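Local coordinates for vesicular integral-membrane protein VIP36 (Canis lupus familiaris, PDB 2DUR) that acts as a calcium-dependent lectin of the early secretory pathway, recognising high-mannose glycans and helping to transport and sort the glycoproteins that carry them, at residues A[3-16]-A[219-231]. Numbering follows the deposited sequence.
Sequences SEHLKREHSLIKPY and DIISMKLFQLMVE
Leu12 and Met223 grip each other through two backbone bonds, Leu12 N to Met223 O (2.8 Å) and Met223 N to Leu12 O (3.0 Å), which defines an antiparallel hydrogen-bonded pair. The N-terminal segment 3-16 is thereby fastened along strand 217-227 of the L-type lectin beta sandwich, on the edge opposite strand 64-73, the one that strand 40-43 takes up at Ile220. Where Arg8 and Glu9 swing clear of the strand, Ser11 stands in for a backbone carbonyl: Leu225 N donates to its OG at 3.1 Å, almost straight (174°), while the same hydroxyl donates to Lys7 O from above the carbonyl plane. Lys7 O also accepts from His10 N, on the opposite face of that plane. Lys7 N then bonds to Leu225 O at 2.7 Å, and Gln227 N to His5 O; beside the latter, one water links His5 ND1 with Gln227 OE1. At the far end, Ile221, which with Ser222 forms a classic beta bulge facing His69, offers its carbonyl to Tyr16 OH (2.7 Å), in the plane of the phenol ring; a water bridges that same oxygen to Lys14 N.

Leu12, with CG anti to its N (chi1 172°), brings CD2 to 3.7 Å from Ile220 CG2, the two side chains crossing at about a right angle, and Trp27 and Val40 also touch its side chain. Leu6 CD1 lies off-centre over the Phe226 ring in a CH-pi contact, 4.2 Å from the centroid and 29° off the normal, the ring meeting His67 as well. At the N-terminal end Met229 CG sits over one face of the His5 imidazole, 3.5 Å from CE1.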
ATOM      1  N   SER A   3     -14.476  12.758   9.132  1.00 44.12           N
ATOM      2  CA  SER A   3     -13.481  12.544  10.224  1.00 43.73           C
ATOM      3  C   SER A   3     -14.107  11.890  11.465  1.00 42.99           C
ATOM      4  O   SER A   3     -13.395  11.474  12.382  1.00 42.95           O
ATOM      5  CB  SER A   3     -12.793  13.864  10.591  1.00 44.34           C
ATOM      6  OG  SER A   3     -11.694  13.648  11.462  1.00 44.85           O
ATOM      7  N   GLU A   4     -15.439  11.792  11.477  1.00 42.02           N
ATOM      8  CA  GLU A   4     -16.173  11.092  12.545  1.00 40.92           C
ATOM      9  C   GLU A   4     -15.733   9.625  12.697  1.00 38.74           C
ATOM     10  O   GLU A   4     -15.752   9.073  13.808  1.00 38.64           O
ATOM     11  CB  GLU A   4     -17.690  11.150  12.296  1.00 41.10           C
ATOM     12  CG  GLU A   4     -18.510  10.712  13.512  1.00 43.01           C
ATOM     13  CD  GLU A   4     -19.986  10.474  13.221  1.00 43.57           C
ATOM     14  OE1 GLU A   4     -20.477  10.852  12.127  1.00 47.04           O
ATOM     15  OE2 GLU A   4     -20.659   9.897  14.110  1.00 47.54           O
ATOM     16  N   HIS A   5     -15.345   9.009  11.578  1.00 35.51           N
ATOM     17  CA  HIS A   5     -14.983   7.603  11.560  1.00 32.69           C
ATOM     18  C   HIS A   5     -13.485   7.403  11.318  1.00 30.69           C
ATOM     19  O   HIS A   5     -13.031   6.267  11.128  1.00 28.74           O
ATOM     20  CB  HIS A   5     -15.812   6.840  10.517  1.00 33.25           C
ATOM     21  CG  HIS A   5     -17.294   6.986  10.703  1.00 34.61           C
ATOM     22  ND1 HIS A   5     -17.936   6.599  11.860  1.00 35.75           N
ATOM     23  CD2 HIS A   5     -18.253   7.485   9.887  1.00 36.30           C
ATOM     24  CE1 HIS A   5     -19.230   6.851  11.746  1.00 36.27           C
ATOM     25  NE2 HIS A   5     -19.448   7.382  10.557  1.00 36.00           N
ATOM     26  N   LEU A   6     -12.728   8.504  11.353  1.00 28.91           N
ATOM     27  CA  LEU A   6     -11.255   8.414  11.365  1.00 27.72           C
ATOM     28  C   LEU A   6     -10.756   7.581  12.530  1.00 27.19           C
ATOM     29  O   LEU A   6     -11.138   7.803  13.688  1.00 26.88           O
ATOM     30  CB  LEU A   6     -10.610   9.806  11.431  1.00 27.84           C
ATOM     31  CG  LEU A   6      -9.073   9.851  11.330  1.00 27.56           C
ATOM     32  CD1 LEU A   6      -8.615   9.560   9.900  1.00 27.60           C
ATOM     33  CD2 LEU A   6      -8.521  11.204  11.799  1.00 27.78           C
ATOM     34  N   LYS A   7      -9.876   6.621  12.249  1.00 25.37           N
ATOM     35  CA  LYS A   7      -9.291   5.830  13.326  1.00 24.34           C
ATOM     36  C   LYS A   7      -7.857   6.298  13.528  1.00 24.28           C
ATOM     37  O   LYS A   7      -6.972   5.931  12.776  1.00 23.12           O
ATOM     38  CB  LYS A   7      -9.370   4.332  13.022  1.00 25.21           C
ATOM     39  CG  LYS A   7     -10.797   3.786  13.132  1.00 26.38           C
ATOM     40  CD  LYS A   7     -11.195   3.706  14.617  1.00 30.91           C
ATOM     41  CE  LYS A   7     -12.690   3.712  14.806  1.00 34.75           C
ATOM     42  NZ  LYS A   7     -13.026   3.685  16.262  1.00 37.45           N
ATOM     43  N   ARG A   8      -7.642   7.164  14.515  1.00 23.55           N
ATOM     44  CA  ARG A   8      -6.344   7.844  14.597  1.00 24.43           C
ATOM     45  C   ARG A   8      -5.174   6.892  14.835  1.00 23.78           C
ATOM     46  O   ARG A   8      -4.050   7.148  14.361  1.00 24.63           O
ATOM     47  CB  ARG A   8      -6.381   8.964  15.651  1.00 24.35           C
ATOM     48  CG  ARG A   8      -5.085   9.795  15.780  1.00 25.13           C
ATOM     49  CD  ARG A   8      -4.772  10.578  14.536  1.00 27.07           C
ATOM     50  NE  ARG A   8      -3.479  11.255  14.640  1.00 28.61           N
ATOM     51  CZ  ARG A   8      -2.307  10.706  14.319  1.00 29.20           C
ATOM     52  NH1 ARG A   8      -2.247   9.448  13.879  1.00 24.48           N
ATOM     53  NH2 ARG A   8      -1.185  11.414  14.445  1.00 28.43           N
ATOM     54  N   GLU A   9      -5.442   5.786  15.516  1.00 23.76           N
ATOM     55  CA  GLU A   9      -4.405   4.836  15.904  1.00 23.82           C
ATOM     56  C   GLU A   9      -3.868   4.051  14.690  1.00 23.11           C
ATOM     57  O   GLU A   9      -2.785   3.459  14.750  1.00 23.98           O
ATOM     58  CB  GLU A   9      -4.893   3.886  16.999  1.00 24.57           C
ATOM     59  CG  GLU A   9      -5.963   2.885  16.583  1.00 26.18           C
ATOM     60  CD  GLU A   9      -7.399   3.408  16.671  1.00 28.41           C
ATOM     61  OE1 GLU A   9      -7.668   4.614  16.442  1.00 29.71           O
ATOM     62  OE2 GLU A   9      -8.280   2.569  16.951  1.00 31.85           O
ATOM     63  N   HIS A  10      -4.644   4.056  13.612  1.00 21.82           N
ATOM     64  CA  HIS A  10      -4.250   3.397  12.355  1.00 21.58           C
ATOM     65  C   HIS A  10      -3.882   4.405  11.278  1.00 21.58           C
ATOM     66  O   HIS A  10      -3.780   4.067  10.074  1.00 21.18           O
ATOM     67  CB  HIS A  10      -5.365   2.448  11.870  1.00 21.42           C
ATOM     68  CG  HIS A  10      -5.677   1.336  12.824  1.00 21.56           C
ATOM     69  ND1 HIS A  10      -4.705   0.528  13.370  1.00 22.14           N
ATOM     70  CD2 HIS A  10      -6.861   0.893  13.323  1.00 23.23           C
ATOM     71  CE1 HIS A  10      -5.272  -0.369  14.158  1.00 22.60           C
ATOM     72  NE2 HIS A  10      -6.581  -0.170  14.146  1.00 23.10           N
ATOM     73  N   SER A  11      -3.649   5.653  11.691  1.00 20.95           N
ATOM     74  CA  SER A  11      -3.352   6.713  10.748  1.00 20.16           C
ATOM     75  C   SER A  11      -1.993   7.329  11.032  1.00 20.74           C
ATOM     76  O   SER A  11      -1.517   7.280  12.156  1.00 20.91           O
ATOM     77  CB  SER A  11      -4.421   7.822  10.817  1.00 20.33           C
ATOM     78  OG  SER A  11      -5.728   7.303  10.545  1.00 19.84           O
ATOM     79  N   LEU A  12      -1.413   7.919   9.999  1.00 21.25           N
ATOM     80  CA  LEU A  12      -0.127   8.601  10.067  1.00 22.58           C
ATOM     81  C   LEU A  12      -0.421  10.021   9.629  1.00 22.81           C
ATOM     82  O   LEU A  12      -0.758  10.277   8.477  1.00 22.55           O
ATOM     83  CB  LEU A  12       0.874   7.936   9.107  1.00 21.69           C
ATOM     84  CG  LEU A  12       2.221   8.663   8.921  1.00 22.29           C
ATOM     85  CD1 LEU A  12       3.222   8.224  10.006  1.00 21.93           C
ATOM     86  CD2 LEU A  12       2.785   8.483   7.503  1.00 22.68           C
ATOM     87  N   ILE A  13      -0.323  10.974  10.560  1.00 24.08           N
ATOM     88  CA  ILE A  13      -0.714  12.348  10.244  1.00 24.86           C
ATOM     89  C   ILE A  13       0.315  13.304  10.848  1.00 26.01           C
ATOM     90  O   ILE A  13       0.690  13.130  12.014  1.00 26.16           O
ATOM     91  CB  ILE A  13      -2.129  12.669  10.823  1.00 25.07           C
ATOM     92  CG1 ILE A  13      -3.184  11.711  10.246  1.00 25.44           C
ATOM     93  CG2 ILE A  13      -2.520  14.092  10.506  1.00 25.03           C
ATOM     94  CD1 ILE A  13      -4.569  11.815  10.894  1.00 25.17           C
ATOM     95  N   LYS A  14       0.777  14.269  10.054  1.00 27.74           N
ATOM     96  CA  LYS A  14       1.780  15.230  10.553  1.00 30.64           C
ATOM     97  C   LYS A  14       1.249  15.940  11.806  1.00 31.20           C
ATOM     98  O   LYS A  14       0.049  16.233  11.878  1.00 31.47           O
ATOM     99  CB  LYS A  14       2.365  16.170   9.477  1.00 30.31           C
ATOM    100  CG  LYS A  14       1.443  16.937   8.545  1.00 33.50           C
ATOM    101  CD  LYS A  14       2.316  17.661   7.494  1.00 32.77           C
ATOM    102  CE  LYS A  14       1.771  17.566   6.054  1.00 35.98           C
ATOM    103  NZ  LYS A  14       2.765  17.922   4.946  1.00 34.99           N
ATOM    104  N   PRO A  15       2.139  16.188  12.802  1.00 31.87           N
ATOM    105  CA  PRO A  15       3.601  16.107  12.722  1.00 31.83           C
ATOM    106  C   PRO A  15       4.172  14.728  13.081  1.00 31.33           C
ATOM    107  O   PRO A  15       5.374  14.588  13.384  1.00 31.84           O
ATOM    108  CB  PRO A  15       4.043  17.155  13.751  1.00 32.25           C
ATOM    109  CG  PRO A  15       2.958  17.089  14.825  1.00 31.86           C
ATOM    110  CD  PRO A  15       1.694  16.554  14.162  1.00 32.81           C
ATOM    111  N   TYR A  16       3.303  13.723  13.036  1.00 29.79           N
ATOM    112  CA  TYR A  16       3.645  12.338  13.301  1.00 29.15           C
ATOM    113  C   TYR A  16       3.856  12.146  14.787  1.00 29.52           C
ATOM    114  O   TYR A  16       4.857  12.580  15.373  1.00 29.82           O
ATOM    115  CB  TYR A  16       4.810  11.860  12.419  1.00 27.72           C
ATOM    116  CG  TYR A  16       4.597  12.269  10.977  1.00 27.10           C
ATOM    117  CD1 TYR A  16       5.492  13.118  10.331  1.00 25.11           C
ATOM    118  CD2 TYR A  16       3.458  11.848  10.270  1.00 24.87           C
ATOM    119  CE1 TYR A  16       5.297  13.519   9.026  1.00 23.90           C
ATOM    120  CE2 TYR A  16       3.242  12.243   8.954  1.00 21.45           C
ATOM    121  CZ  TYR A  16       4.158  13.079   8.334  1.00 23.23           C
ATOM    122  OH  TYR A  16       4.004  13.495   7.039  1.00 23.03           O
ATOM    123  N   ASP A 219       7.679   9.338  -1.004  1.00 16.69           N
ATOM    124  CA  ASP A 219       7.203   9.974   0.228  1.00 17.10           C
ATOM    125  C   ASP A 219       5.766   9.577   0.589  1.00 17.17           C
ATOM    126  O   ASP A 219       4.928   9.406  -0.291  1.00 18.49           O
ATOM    127  CB  ASP A 219       7.209  11.505   0.106  1.00 17.41           C
ATOM    128  CG  ASP A 219       8.586  12.078  -0.174  1.00 19.54           C
ATOM    129  OD1 ASP A 219       9.582  11.384   0.105  1.00 18.53           O
ATOM    130  OD2 ASP A 219       8.662  13.233  -0.648  1.00 21.51           O
ATOM    131  N   ILE A 220       5.505   9.450   1.885  1.00 17.86           N
ATOM    132  CA  ILE A 220       4.132   9.301   2.413  1.00 18.81           C
ATOM    133  C   ILE A 220       3.862  10.536   3.255  1.00 19.44           C
ATOM    134  O   ILE A 220       4.540  10.753   4.250  1.00 20.11           O
ATOM    135  CB  ILE A 220       3.979   8.042   3.306  1.00 18.65           C
ATOM    136  CG1 ILE A 220       4.374   6.773   2.537  1.00 20.22           C
ATOM    137  CG2 ILE A 220       2.527   7.913   3.853  1.00 19.65           C
ATOM    138  CD1 ILE A 220       3.488   6.430   1.326  1.00 19.62           C
ATOM    139  N   ILE A 221       2.882  11.350   2.844  1.00 19.40           N
ATOM    140  CA  ILE A 221       2.527  12.544   3.633  1.00 19.77           C
ATOM    141  C   ILE A 221       1.549  12.170   4.742  1.00 19.70           C
ATOM    142  O   ILE A 221       1.710  12.565   5.898  1.00 20.52           O
ATOM    143  CB  ILE A 221       1.964  13.673   2.764  1.00 19.67           C
ATOM    144  CG1 ILE A 221       3.032  14.246   1.825  1.00 22.52           C
ATOM    145  CG2 ILE A 221       1.395  14.816   3.663  1.00 20.47           C
ATOM    146  CD1 ILE A 221       3.312  13.433   0.547  1.00 23.57           C
ATOM    147  N   SER A 222       0.521  11.393   4.390  1.00 19.07           N
ATOM    148  CA  SER A 222      -0.414  10.933   5.395  1.00 18.61           C
ATOM    149  C   SER A 222      -1.032   9.617   4.963  1.00 18.98           C
ATOM    150  O   SER A 222      -1.066   9.309   3.762  1.00 19.00           O
ATOM    151  CB  SER A 222      -1.544  11.969   5.626  1.00 18.94           C
ATOM    152  OG  SER A 222      -2.298  12.132   4.451  1.00 19.57           O
ATOM    153  N   MET A 223      -1.490   8.873   5.954  1.00 19.74           N
ATOM    154  CA  MET A 223      -2.326   7.689   5.772  1.00 21.16           C
ATOM    155  C   MET A 223      -3.474   7.856   6.750  1.00 20.21           C
ATOM    156  O   MET A 223      -3.257   8.013   7.946  1.00 20.33           O
ATOM    157  CB  MET A 223      -1.514   6.443   6.098  1.00 21.27           C
ATOM    158  CG  MET A 223      -0.372   6.262   5.091  1.00 22.73           C
ATOM    159  SD  MET A 223       0.585   4.773   5.371  1.00 26.64           S
ATOM    160  CE  MET A 223      -0.584   3.480   4.972  1.00 26.37           C
ATOM    161  N   LYS A 224      -4.699   7.867   6.236  1.00 20.54           N
ATOM    162  CA  LYS A 224      -5.859   8.134   7.078  1.00 20.46           C
ATOM    163  C   LYS A 224      -6.813   6.982   6.905  1.00 20.00           C
ATOM    164  O   LYS A 224      -7.276   6.731   5.786  1.00 20.94           O
ATOM    165  CB  LYS A 224      -6.516   9.461   6.680  1.00 20.94           C
ATOM    166  CG  LYS A 224      -5.641  10.672   7.006  1.00 22.84           C
ATOM    167  CD  LYS A 224      -6.251  11.954   6.435  1.00 26.16           C
ATOM    168  CE  LYS A 224      -5.361  13.163   6.693  1.00 28.51           C
ATOM    169  NZ  LYS A 224      -6.080  14.424   6.299  1.00 31.01           N
ATOM    170  N   LEU A 225      -7.042   6.268   7.994  1.00 19.53           N
ATOM    171  CA  LEU A 225      -7.853   5.057   7.947  1.00 19.63           C
ATOM    172  C   LEU A 225      -9.219   5.358   8.528  1.00 20.69           C
ATOM    173  O   LEU A 225      -9.321   5.798   9.686  1.00 20.59           O
ATOM    174  CB  LEU A 225      -7.161   3.936   8.726  1.00 20.40           C
ATOM    175  CG  LEU A 225      -7.707   2.511   8.603  1.00 21.95           C
ATOM    176  CD1 LEU A 225      -8.991   2.333   9.370  1.00 24.90           C
ATOM    177  CD2 LEU A 225      -7.875   2.085   7.153  1.00 21.43           C
ATOM    178  N   PHE A 226     -10.260   5.060   7.745  1.00 20.78           N
ATOM    179  CA  PHE A 226     -11.645   5.296   8.174  1.00 21.19           C
ATOM    180  C   PHE A 226     -12.388   3.993   8.388  1.00 21.68           C
ATOM    181  O   PHE A 226     -12.267   3.074   7.578  1.00 21.82           O
ATOM    182  CB  PHE A 226     -12.366   6.130   7.122  1.00 21.21           C
ATOM    183  CG  PHE A 226     -11.749   7.480   6.915  1.00 22.87           C
ATOM    184  CD1 PHE A 226     -10.836   7.694   5.887  1.00 22.69           C
ATOM    185  CD2 PHE A 226     -12.071   8.539   7.762  1.00 24.22           C
ATOM    186  CE1 PHE A 226     -10.255   8.942   5.696  1.00 24.50           C
ATOM    187  CE2 PHE A 226     -11.484   9.783   7.587  1.00 24.42           C
ATOM    188  CZ  PHE A 226     -10.583   9.991   6.553  1.00 24.40           C
ATOM    189  N   GLN A 227     -13.130   3.906   9.491  1.00 21.48           N
ATOM    190  CA  GLN A 227     -14.028   2.798   9.707  1.00 22.49           C
ATOM    191  C   GLN A 227     -15.295   3.029   8.881  1.00 23.25           C
ATOM    192  O   GLN A 227     -15.886   4.108   8.918  1.00 23.08           O
ATOM    193  CB  GLN A 227     -14.386   2.675  11.183  1.00 22.77           C
ATOM    194  CG  GLN A 227     -15.314   1.525  11.487  1.00 26.01           C
ATOM    195  CD  GLN A 227     -15.675   1.428  12.958  1.00 30.88           C
ATOM    196  OE1 GLN A 227     -15.358   2.319  13.756  1.00 34.17           O
ATOM    197  NE2 GLN A 227     -16.330   0.340  13.328  1.00 32.10           N
ATOM    198  N   LEU A 228     -15.675   2.023   8.103  1.00 23.43           N
ATOM    199  CA  LEU A 228     -16.952   2.033   7.411  1.00 24.37           C
ATOM    200  C   LEU A 228     -17.992   1.370   8.311  1.00 24.59           C
ATOM    201  O   LEU A 228     -17.752   0.307   8.885  1.00 24.75           O
ATOM    202  CB  LEU A 228     -16.837   1.292   6.071  1.00 23.56           C
ATOM    203  CG  LEU A 228     -15.726   1.762   5.122  1.00 23.82           C
ATOM    204  CD1 LEU A 228     -15.699   0.929   3.842  1.00 24.31           C
ATOM    205  CD2 LEU A 228     -15.896   3.232   4.794  1.00 23.90           C
ATOM    206  N   MET A 229     -19.145   2.022   8.447  1.00 26.58           N
ATOM    207  CA  MET A 229     -20.213   1.486   9.281  1.00 27.86           C
ATOM    208  C   MET A 229     -21.072   0.588   8.396  1.00 27.84           C
ATOM    209  O   MET A 229     -21.970   1.044   7.667  1.00 28.91           O
ATOM    210  CB  MET A 229     -21.031   2.611   9.933  1.00 28.57           C
ATOM    211  CG  MET A 229     -20.204   3.601  10.782  1.00 31.13           C
ATOM    212  SD  MET A 229     -18.959   2.872  11.875  1.00 37.52           S
ATOM    213  CE  MET A 229     -19.984   1.955  13.026  1.00 36.60           C
ATOM    214  N   VAL A 230     -20.752  -0.694   8.447  1.00 27.22           N
ATOM    215  CA  VAL A 230     -21.387  -1.679   7.592  1.00 26.15           C
ATOM    216  C   VAL A 230     -21.967  -2.776   8.466  1.00 26.29           C
ATOM    217  O   VAL A 230     -21.293  -3.320   9.359  1.00 25.87           O
ATOM    218  CB  VAL A 230     -20.374  -2.268   6.575  1.00 25.53           C
ATOM    219  CG1 VAL A 230     -20.989  -3.444   5.807  1.00 25.10           C
ATOM    220  CG2 VAL A 230     -19.898  -1.187   5.602  1.00 25.48           C
ATOM    221  N   GLU A 231     -23.231  -3.103   8.209  1.00 26.36           N
ATOM    222  CA  GLU A 231     -23.909  -4.136   8.945  1.00 27.78           C
ATOM    223  C   GLU A 231     -23.311  -5.517   8.724  1.00 28.28           C
ATOM    224  O   GLU A 231     -23.049  -5.919   7.588  1.00 28.61           O
ATOM    225  CB  GLU A 231     -25.389  -4.170   8.562  1.00 27.49           C
ATOM    226  CG  GLU A 231     -26.238  -5.009   9.506  1.00 28.64           C
ATOM    227  CD  GLU A 231     -27.617  -5.314   8.951  1.00 31.33           C
ATOM    228  OE1 GLU A 231     -28.545  -5.411   9.775  1.00 32.80           O
ATOM    229  OE2 GLU A 231     -27.766  -5.463   7.712  1.00 29.45           O
TER
HETATM  230  O   HOH W   1     -16.049   4.974  13.920  1.00 37.64           O
HETATM  231  O   HOH W   2     -14.259   1.377  16.519  1.00 47.98           O
HETATM  232  O   HOH W   3       0.119  14.291   7.435  1.00 26.63           O